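Local coordinates for erythromycin C-12 hydroxylase (Saccharopolyspora erythraea, PDB 2JJN), which hydroxylates the macrolactone ring of erythromycin D at C-12 to give erythromycin C, using heme b, molecular oxygen and NADPH, at residues E131-V136 against G375-D380; V102-T107 against V217-D222; D32-M37 against H52-A57. The protein carries 2 engineered substitutions. All coordinates share one frame; numbering follows the deposited sequence.

The three contacts lie at the periphery of a cytochrome P450 chain, with the heme buried between them. Their centres are about 40 Å (contacts 1 and 2), 39 Å (contacts 2 and 3) and 33 Å (contacts 1 and 3) apart. Contact 2 lies across the chain's centre from both others; its segment 102-107 includes Phe106 of the heme pocket, although the Ser104 side chain, which makes the contact, is itself about 14 Å from the heme. The Leu135 side chain, in the small sheet of contact 1, is equally distant. Contact 3 involves the N-terminal helix; its Phe54 side chain is about 11 Å from that of Gln292, a substrate-binding residue.

Contact 1: E131-V136 against G375-D380; sequences ESFDLV and GRLTVD
In the small antiparallel sheet known as β3 in cytochromes P450, Leu377 reaches from one edge of the sheet to Phe133 and Leu135 on the other. Strands 132-134 and 378-379 are the outer members and strand 400-402 runs between them, pairing with both. The two outer backbones are therefore a full strand apart, with CA of Ser132 and CA of Asp380 8.3 Å from each other, and it is side chains that bridge the gap.

Leu377 has the largest buried share and uses each of its methyls for a different partner. Its CD1 meets CD1 of Leu135 at 4.2 Å, methyl against methyl, while its CD2 lies 4.3 Å from CZ of Phe133, approaching the ring obliquely. Phe133 leaves its backbone pointing away from 375-380, but with CG set between the backbone N and the carbonyl carbon (chi1 59°) the ring swings back until its far end reaches the leucine. Both leucines also rest on Val254 of the long helix 228-259, so this apolar patch seats the sheet on the helical body of the fold.

At the end of its strand, Asp134 is the N-cap of helix 135-140, its OD2 taking the N-H of Val136 at 2.9 Å from above the carboxylate plane. Further bonds to Leu399 N and His398 ND1 tie this helix start to the chain leading into strand 400-402 and probably help fix the carboxylate's rotation.

On the more exposed side the link is polar. Asp380 OD1 is engaged by Asp382 N. In the Ser132 conformer described, one of two, a water accepts from Ser132 OG at 2.8 Å and donates to Asp380 OD2 at 2.7 Å.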
loop_
_atom_site.group_PDB
_atom_site.type_symbol
_atom_site.label_atom_id
_atom_site.label_comp_id
_atom_site.label_asym_id
_atom_site.label_seq_id
_atom_site.Cartn_x
_atom_site.Cartn_y
_atom_site.Cartn_z
ATOM N N GLU A 131 -27.185 -1.845 -8.158
ATOM C CA GLU A 131 -27.121 -0.577 -7.477
ATOM C C GLU A 131 -26.808 -0.682 -5.979
ATOM O O GLU A 131 -26.581 0.345 -5.320
ATOM C CB GLU A 131 -28.421 0.182 -7.697
ATOM C CG GLU A 131 -28.665 0.501 -9.158
ATOM C CD GLU A 131 -29.874 1.382 -9.367
ATOM O OE1 GLU A 131 -30.836 1.269 -8.573
ATOM O OE2 GLU A 131 -29.872 2.162 -10.344
ATOM N N SER A 132 -26.811 -1.894 -5.430
ATOM C CA SER A 132 -26.419 -2.129 -4.038
ATOM C C SER A 132 -25.436 -3.278 -4.027
ATOM O O SER A 132 -25.768 -4.395 -4.442
ATOM C CB SER A 132 -27.672 -2.522 -3.235
ATOM O OG SER A 132 -27.327 -3.005 -1.955
ATOM N N PHE A 133 -24.185 -3.009 -3.623
ATOM C CA PHE A 133 -23.136 -4.022 -3.747
ATOM C C PHE A 133 -21.958 -3.616 -2.880
ATOM O O PHE A 133 -21.900 -2.481 -2.416
ATOM C CB PHE A 133 -22.687 -4.196 -5.208
ATOM C CG PHE A 133 -22.146 -2.936 -5.849
ATOM C CD1 PHE A 133 -20.761 -2.671 -5.814
ATOM C CD2 PHE A 133 -22.984 -2.058 -6.545
ATOM C CE1 PHE A 133 -20.213 -1.554 -6.462
ATOM C CE2 PHE A 133 -22.474 -0.905 -7.166
ATOM C CZ PHE A 133 -21.078 -0.622 -7.101
ATOM N N ASP A 134 -21.055 -4.576 -2.661
ATOM C CA ASP A 134 -19.857 -4.312 -1.895
ATOM C C ASP A 134 -18.798 -3.825 -2.880
ATOM O O ASP A 134 -18.415 -4.591 -3.762
ATOM C CB ASP A 134 -19.380 -5.576 -1.184
ATOM C CG ASP A 134 -18.030 -5.416 -0.567
ATOM O OD1 ASP A 134 -17.344 -6.456 -0.364
ATOM O OD2 ASP A 134 -17.593 -4.288 -0.303
ATOM N N LEU A 135 -18.345 -2.571 -2.763
ATOM C CA LEU A 135 -17.314 -2.092 -3.666
ATOM C C LEU A 135 -16.053 -2.948 -3.619
ATOM O O LEU A 135 -15.366 -3.105 -4.616
ATOM C CB LEU A 135 -16.947 -0.640 -3.295
ATOM C CG LEU A 135 -15.927 0.031 -4.210
ATOM C CD1 LEU A 135 -16.572 0.239 -5.529
ATOM C CD2 LEU A 135 -15.439 1.318 -3.598
ATOM N N VAL A 136 -15.735 -3.505 -2.442
ATOM C CA VAL A 136 -14.503 -4.275 -2.329
ATOM C C VAL A 136 -14.638 -5.623 -3.081
ATOM O O VAL A 136 -13.840 -5.955 -3.945
ATOM C CB VAL A 136 -14.124 -4.496 -0.844
ATOM C CG1 VAL A 136 -12.883 -5.400 -0.739
ATOM C CG2 VAL A 136 -13.871 -3.182 -0.152
ATOM N N GLY A 375 -22.248 8.264 -11.526
ATOM C CA GLY A 375 -22.104 9.675 -11.077
ATOM C C GLY A 375 -21.572 9.843 -9.658
ATOM O O GLY A 375 -20.825 10.772 -9.395
ATOM N N ARG A 376 -22.005 8.981 -8.747
ATOM C CA ARG A 376 -21.534 8.956 -7.357
ATOM C C ARG A 376 -21.892 7.612 -6.712
ATOM O O ARG A 376 -22.715 6.849 -7.250
ATOM C CB ARG A 376 -22.160 10.123 -6.573
ATOM C CG ARG A 376 -23.678 9.968 -6.418
ATOM C CD ARG A 376 -24.306 11.119 -5.573
ATOM N NE ARG A 376 -24.257 12.325 -6.405
ATOM C CZ ARG A 376 -23.607 13.462 -6.138
ATOM N NH1 ARG A 376 -22.990 13.710 -4.979
ATOM N NH2 ARG A 376 -23.660 14.417 -7.036
ATOM N N LEU A 377 -21.237 7.318 -5.602
ATOM C CA LEU A 377 -21.643 6.227 -4.723
ATOM C C LEU A 377 -21.694 6.777 -3.305
ATOM O O LEU A 377 -21.011 7.752 -3.002
ATOM C CB LEU A 377 -20.602 5.117 -4.730
ATOM C CG LEU A 377 -20.577 4.381 -6.059
ATOM C CD1 LEU A 377 -19.358 3.396 -6.016
ATOM C CD2 LEU A 377 -21.851 3.582 -6.342
ATOM N N THR A 378 -22.525 6.157 -2.458
ATOM C CA THR A 378 -22.496 6.472 -1.018
ATOM C C THR A 378 -22.313 5.173 -0.223
ATOM O O THR A 378 -22.621 4.086 -0.727
ATOM C CB THR A 378 -23.815 7.131 -0.566
ATOM O OG1 THR A 378 -23.679 7.632 0.769
ATOM C CG2 THR A 378 -25.018 6.108 -0.593
ATOM N N VAL A 379 -21.702 5.265 0.965
ATOM C CA VAL A 379 -21.510 4.089 1.809
ATOM C C VAL A 379 -22.829 3.690 2.485
ATOM O O VAL A 379 -23.487 4.578 3.047
ATOM C CB VAL A 379 -20.364 4.347 2.846
ATOM C CG1 VAL A 379 -20.225 3.143 3.746
ATOM C CG2 VAL A 379 -19.085 4.722 2.070
ATOM N N ASP A 380 -23.177 2.400 2.394
ATOM C CA ASP A 380 -24.426 1.781 2.957
ATOM C C ASP A 380 -24.132 1.198 4.341
ATOM O O ASP A 380 -23.364 0.207 4.497
ATOM C CB ASP A 380 -24.911 0.697 1.965
ATOM C CG ASP A 380 -26.089 -0.172 2.475
ATOM O OD1 ASP A 380 -26.764 0.206 3.472
ATOM O OD2 ASP A 380 -26.338 -1.245 1.823
HETATM O O HOH W 1 -25.122 -2.017 -0.475
#

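Contact 2: V102-T107 against V217-D222; sequences VSSAFT and VLAEVD. With SO4 (sulfate ion), chain F.
Ser104, Ala219 and Val221 account for most of the surface buried here, and the serine hydroxyl is what the other two close upon. The CB of Ala219 comes to 3.5 Å from Ser104 OG, and CG2 of Val221 approaches the same oxygen at 4.0 Å. This valine methyl also lies 4.1 Å from Ser104 CB, so it packs against both side-chain atoms of the serine. Ala219 is where the chain leaves helix 212-218; its methyl points at helix 94-105 and touches Val101 as well as Ser104, while Val221 extends the packing to Lys100.

The hydroxyl is not stranded among these methyls. With OG placed between the backbone N and the carbonyl carbon (chi1 76°), it turns back along its own helix and donates to the carbonyl oxygen of Val101. A water then donates to Ser104 OG at 2.8 Å and accepts from the backbone N of Glu220 at 3.0 Å. Placed between the two segments, this water joins the helix to the departing chain where they share no direct polar bond, and it leaves the oxygen acting at once as donor and acceptor.

Ser103, one residue earlier, faces elsewhere: in the conformer described, one of two, its OG donates to O4 of a sulfate ion at 2.7 Å. The ion, probably from the crystallisation liquor, is also held by Arg99 NE. Further along, Phe106 sits at the centre of an inverse gamma turn and touches the heme, and the carbonyl of Ala105 receives a bond from Arg215 NE.

The contact thus packs the chain leaving helix H against the end of helix C, the P450 helix that supplies heme-binding residues, here His95 and Arg99.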
loop_
_atom_site.group_PDB
_atom_site.type_symbol
_atom_site.label_atom_id
_atom_site.label_comp_id
_atom_site.label_asym_id
_atom_site.label_seq_id
_atom_site.Cartn_x
_atom_site.Cartn_y
_atom_site.Cartn_z
ATOM N N VAL A 102 15.347 -4.893 -11.238
ATOM C CA VAL A 102 13.895 -4.994 -11.398
ATOM C C VAL A 102 13.290 -3.834 -12.191
ATOM O O VAL A 102 12.337 -4.021 -12.971
ATOM C CB VAL A 102 13.163 -5.241 -10.070
ATOM C CG1 VAL A 102 13.677 -6.505 -9.419
ATOM C CG2 VAL A 102 13.274 -4.039 -9.098
ATOM N N SER A 103 13.846 -2.642 -12.033
ATOM C CA SER A 103 13.374 -1.452 -12.754
ATOM C C SER A 103 13.560 -1.633 -14.252
ATOM O O SER A 103 12.767 -1.112 -15.036
ATOM C CB SER A 103 14.116 -0.197 -12.265
ATOM O OG SER A 103 13.868 0.951 -13.078
ATOM N N SER A 104 14.608 -2.366 -14.656
ATOM C CA SER A 104 14.867 -2.577 -16.081
ATOM C C SER A 104 13.786 -3.476 -16.716
ATOM O O SER A 104 13.571 -3.478 -17.919
ATOM C CB SER A 104 16.278 -3.140 -16.287
ATOM O OG SER A 104 16.323 -4.523 -15.931
ATOM N N ALA A 105 13.075 -4.227 -15.889
ATOM C CA ALA A 105 11.912 -5.024 -16.339
ATOM C C ALA A 105 10.539 -4.337 -16.171
ATOM O O ALA A 105 9.677 -4.420 -17.053
ATOM C CB ALA A 105 11.894 -6.331 -15.577
ATOM N N PHE A 106 10.301 -3.812 -14.962
ATOM C CA PHE A 106 9.036 -3.147 -14.591
ATOM C C PHE A 106 9.170 -1.684 -15.012
ATOM O O PHE A 106 9.457 -0.825 -14.185
ATOM C CB PHE A 106 8.837 -3.277 -13.066
ATOM C CG PHE A 106 7.444 -2.880 -12.592
ATOM C CD1 PHE A 106 6.352 -2.968 -13.441
ATOM C CD2 PHE A 106 7.247 -2.424 -11.291
ATOM C CE1 PHE A 106 5.065 -2.588 -13.004
ATOM C CE2 PHE A 106 5.975 -2.038 -10.841
ATOM C CZ PHE A 106 4.887 -2.119 -11.689
ATOM N N THR A 107 9.001 -1.414 -16.300
ATOM C CA THR A 107 9.252 -0.062 -16.835
ATOM C C THR A 107 8.011 0.858 -16.884
ATOM O O THR A 107 6.874 0.391 -16.776
ATOM C CB THR A 107 9.826 -0.172 -18.234
ATOM O OG1 THR A 107 8.846 -0.769 -19.086
ATOM C CG2 THR A 107 11.097 -1.011 -18.205
ATOM N N VAL A 217 13.319 -12.427 -15.411
ATOM C CA VAL A 217 14.319 -13.511 -15.587
ATOM C C VAL A 217 15.417 -13.109 -16.573
ATOM O O VAL A 217 16.604 -13.512 -16.437
ATOM C CB VAL A 217 13.627 -14.867 -15.918
ATOM C CG1 VAL A 217 14.595 -15.840 -16.588
ATOM C CG2 VAL A 217 12.935 -15.420 -14.636
ATOM N N LEU A 218 15.028 -12.343 -17.594
ATOM C CA LEU A 218 16.028 -11.955 -18.599
ATOM C C LEU A 218 16.830 -10.692 -18.235
ATOM O O LEU A 218 17.848 -10.408 -18.870
ATOM C CB LEU A 218 15.366 -11.792 -19.966
ATOM C CG LEU A 218 14.769 -13.040 -20.579
ATOM C CD1 LEU A 218 14.050 -12.588 -21.865
ATOM C CD2 LEU A 218 15.861 -14.024 -20.890
ATOM N N ALA A 219 16.381 -9.959 -17.202
ATOM C CA ALA A 219 17.029 -8.707 -16.805
ATOM C C ALA A 219 18.449 -8.941 -16.296
ATOM O O ALA A 219 18.754 -9.949 -15.610
ATOM C CB ALA A 219 16.208 -8.020 -15.691
ATOM N N GLU A 220 19.332 -8.013 -16.638
ATOM C CA GLU A 220 20.668 -8.061 -16.094
ATOM C C GLU A 220 21.270 -6.689 -16.150
ATOM O O GLU A 220 21.243 -6.066 -17.216
ATOM C CB GLU A 220 21.532 -8.979 -16.908
ATOM C CG GLU A 220 22.863 -9.140 -16.246
ATOM C CD GLU A 220 23.686 -10.257 -16.833
ATOM O OE1 GLU A 220 24.818 -9.958 -17.263
ATOM O OE2 GLU A 220 23.197 -11.406 -16.870
ATOM N N VAL A 221 21.775 -6.223 -15.012
ATOM C CA VAL A 221 22.388 -4.900 -14.922
ATOM C C VAL A 221 23.675 -5.075 -14.167
ATOM O O VAL A 221 23.699 -5.660 -13.084
ATOM C CB VAL A 221 21.437 -3.884 -14.215
ATOM C CG1 VAL A 221 22.108 -2.509 -14.142
ATOM C CG2 VAL A 221 20.124 -3.802 -14.968
ATOM N N ASP A 222 24.779 -4.616 -14.764
ATOM C CA ASP A 222 26.102 -4.782 -14.182
ATOM C C ASP A 222 26.421 -6.235 -13.876
ATOM O O ASP A 222 27.124 -6.536 -12.903
ATOM C CB ASP A 222 26.239 -3.918 -12.939
ATOM C CG ASP A 222 26.070 -2.439 -13.240
ATOM O OD1 ASP A 222 26.391 -2.029 -14.383
ATOM O OD2 ASP A 222 25.586 -1.703 -12.354
HETATM S S SO4 F . 13.305 3.346 -10.304
HETATM O O1 SO4 F . 11.953 3.432 -9.739
HETATM O O2 SO4 F . 14.026 2.208 -9.750
HETATM O O3 SO4 F . 14.068 4.536 -9.971
HETATM O O4 SO4 F . 13.162 3.244 -11.757
HETATM O O HOH W 2 18.097 -5.598 -17.880
#

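Contact 3: D32-M37 against H52-A57; sequences DWLGTM and HVFRHA. With SO4 (sulfate ion), chain E; SO4 (sulfate ion), chain G.
The ring of Phe54 is wedged against one side of helix 27-40, where Met37, Leu34 and Trp33 enclose much of it. Met37 covers a face: its CB makes a CH-pi contact 3.9 Å from the ring centroid, 26° off the normal, and bends at chi2 and chi3 bring its CE back to 3.7 Å from Phe54 CE1. The methionine CG lies above the centre of the Trp33 ring, so one side chain packs on two aromatic groups. Leu34 CD2 reaches Phe54 CE2 at 3.5 Å, crossing the phenylalanine at about a right angle. Trp33 meets Phe54 CZ with the CZ3 and CH2 atoms of its six-membered ring, CH2 at 3.7 Å; the pair is oblique, with the planes at 90°. Trp44 and Trp315 add further aromatic surface round Phe54.

Immediately after this dense patch the packing gives way to polar groups. Arg55 comes no nearer than 5.4 Å to residues 32-37; its extended chain directs the guanidinium to a sulfate ion, with NH2 to O1 at 2.8 Å and NH1 to O4 at 3.0 Å. The ion lies at the guanidinium edge, while NE turns to the carbonyl of Arg38. His56 points to a second sulfate, donating from NE2 to O2 at 2.6 Å in a nearly straight bond (171°). Both ions probably come from the crystallisation liquor.

Phe54 follows strand 51-53 and precedes helix 56-64, so the contact packs helix A against the residue that links the β1 sheet to the B helix of the P450 fold.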
loop_
_atom_site.group_PDB
_atom_site.type_symbol
_atom_site.label_atom_id
_atom_site.label_comp_id
_atom_site.label_asym_id
_atom_site.label_seq_id
_atom_site.Cartn_x
_atom_site.Cartn_y
_atom_site.Cartn_z
ATOM N N ASP A 32 -6.607 11.644 16.824
ATOM C CA ASP A 32 -6.537 12.572 17.960
ATOM C C ASP A 32 -5.282 12.239 18.784
ATOM O O ASP A 32 -4.536 13.136 19.204
ATOM C CB ASP A 32 -7.814 12.421 18.802
ATOM C CG ASP A 32 -9.017 13.141 18.175
ATOM O OD1 ASP A 32 -8.823 13.938 17.228
ATOM O OD2 ASP A 32 -10.147 12.926 18.670
ATOM N N TRP A 33 -5.041 10.946 18.994
ATOM C CA TRP A 33 -3.865 10.500 19.743
ATOM C C TRP A 33 -2.571 10.893 19.048
ATOM O O TRP A 33 -1.634 11.389 19.683
ATOM C CB TRP A 33 -3.949 9.005 19.997
ATOM C CG TRP A 33 -2.848 8.424 20.834
ATOM C CD1 TRP A 33 -2.809 8.367 22.212
ATOM C CD2 TRP A 33 -1.671 7.771 20.360
ATOM N NE1 TRP A 33 -1.668 7.712 22.618
ATOM C CE2 TRP A 33 -0.939 7.357 21.512
ATOM C CE3 TRP A 33 -1.143 7.504 19.091
ATOM C CZ2 TRP A 33 0.290 6.680 21.424
ATOM C CZ3 TRP A 33 0.125 6.834 19.005
ATOM C CH2 TRP A 33 0.793 6.410 20.177
ATOM N N LEU A 34 -2.492 10.624 17.754
ATOM C CA LEU A 34 -1.295 11.026 17.016
ATOM C C LEU A 34 -1.045 12.518 17.146
ATOM O O LEU A 34 0.120 12.927 17.282
ATOM C CB LEU A 34 -1.479 10.679 15.541
ATOM C CG LEU A 34 -1.515 9.171 15.254
ATOM C CD1 LEU A 34 -1.895 8.911 13.765
ATOM C CD2 LEU A 34 -0.176 8.484 15.581
ATOM N N GLY A 35 -2.119 13.332 17.084
ATOM C CA GLY A 35 -2.007 14.780 17.304
ATOM C C GLY A 35 -1.373 15.098 18.650
ATOM O O GLY A 35 -0.434 15.906 18.758
ATOM N N THR A 36 -1.841 14.442 19.681
ATOM C CA THR A 36 -1.297 14.710 21.013
ATOM C C THR A 36 0.173 14.300 21.100
ATOM O O THR A 36 0.982 14.976 21.761
ATOM C CB THR A 36 -2.114 14.036 22.112
ATOM O OG1 THR A 36 -2.063 12.609 21.968
ATOM C CG2 THR A 36 -3.560 14.541 22.099
ATOM N N MET A 37 0.535 13.207 20.443
ATOM C CA MET A 37 1.903 12.721 20.512
ATOM C C MET A 37 2.823 13.614 19.705
ATOM O O MET A 37 3.954 13.885 20.128
ATOM C CB MET A 37 1.995 11.275 19.988
ATOM C CG MET A 37 1.171 10.231 20.815
ATOM S SD MET A 37 1.753 10.159 22.534
ATOM C CE MET A 37 3.202 9.135 22.251
ATOM N N HIS A 52 8.425 4.866 17.997
ATOM C CA HIS A 52 7.465 5.402 17.054
ATOM C C HIS A 52 7.801 6.878 16.835
ATOM O O HIS A 52 8.030 7.623 17.813
ATOM C CB HIS A 52 6.073 5.340 17.691
ATOM C CG HIS A 52 5.613 3.942 17.905
ATOM N ND1 HIS A 52 4.786 3.285 17.012
ATOM C CD2 HIS A 52 5.889 3.067 18.902
ATOM C CE1 HIS A 52 4.575 2.048 17.460
ATOM N NE2 HIS A 52 5.215 1.899 18.609
ATOM N N VAL A 53 7.733 7.297 15.569
ATOM C CA VAL A 53 8.139 8.650 15.196
ATOM C C VAL A 53 6.930 9.316 14.531
ATOM O O VAL A 53 6.367 8.774 13.570
ATOM C CB VAL A 53 9.339 8.583 14.255
ATOM C CG1 VAL A 53 9.659 9.973 13.727
ATOM C CG2 VAL A 53 10.529 8.033 15.075
ATOM N N PHE A 54 6.522 10.480 15.064
ATOM C CA PHE A 54 5.234 11.085 14.684
ATOM C C PHE A 54 5.265 12.356 13.833
ATOM O O PHE A 54 4.305 12.650 13.124
ATOM C CB PHE A 54 4.387 11.376 15.941
ATOM C CG PHE A 54 4.095 10.129 16.747
ATOM C CD1 PHE A 54 4.677 9.939 17.994
ATOM C CD2 PHE A 54 3.345 9.120 16.195
ATOM C CE1 PHE A 54 4.405 8.789 18.736
ATOM C CE2 PHE A 54 3.061 7.934 16.926
ATOM C CZ PHE A 54 3.612 7.774 18.216
ATOM N N ARG A 55 6.331 13.125 13.917
ATOM C CA ARG A 55 6.338 14.407 13.193
ATOM C C ARG A 55 6.862 14.262 11.776
ATOM O O ARG A 55 7.765 13.459 11.527
ATOM C CB ARG A 55 7.225 15.411 13.940
ATOM C CG ARG A 55 6.588 15.896 15.229
ATOM C CD ARG A 55 7.488 16.915 15.908
ATOM N NE ARG A 55 6.926 17.318 17.185
ATOM C CZ ARG A 55 7.668 17.856 18.145
ATOM N NH1 ARG A 55 8.994 18.023 17.941
ATOM N NH2 ARG A 55 7.094 18.229 19.301
ATOM N N HIS A 56 6.337 15.082 10.860
ATOM C CA HIS A 56 6.678 14.938 9.462
ATOM C C HIS A 56 8.194 15.010 9.216
ATOM O O HIS A 56 8.782 14.163 8.535
ATOM C CB HIS A 56 5.983 16.061 8.684
ATOM C CG HIS A 56 6.209 16.003 7.210
ATOM N ND1 HIS A 56 7.254 16.679 6.601
ATOM C CD2 HIS A 56 5.494 15.425 6.214
ATOM C CE1 HIS A 56 7.192 16.482 5.294
ATOM N NE2 HIS A 56 6.146 15.727 5.028
ATOM N N ALA A 57 8.862 16.031 9.768
ATOM C CA ALA A 57 10.273 16.149 9.489
ATOM C C ALA A 57 11.058 14.945 10.001
ATOM O O ALA A 57 12.055 14.559 9.409
ATOM C CB ALA A 57 10.825 17.426 10.130
HETATM S S SO4 E . 10.188 19.514 21.312
HETATM O O1 SO4 E . 8.726 19.471 21.211
HETATM O O2 SO4 E . 10.597 18.848 22.546
HETATM O O3 SO4 E . 10.644 20.902 21.310
HETATM O O4 SO4 E . 10.819 18.769 20.219
HETATM S S SO4 G . 4.659 15.342 1.489
HETATM O O1 SO4 G . 3.652 14.252 1.327
HETATM O O2 SO4 G . 5.637 15.018 2.526
HETATM O O3 SO4 G . 4.099 16.654 1.823
HETATM O O4 SO4 G . 5.487 15.494 0.302
#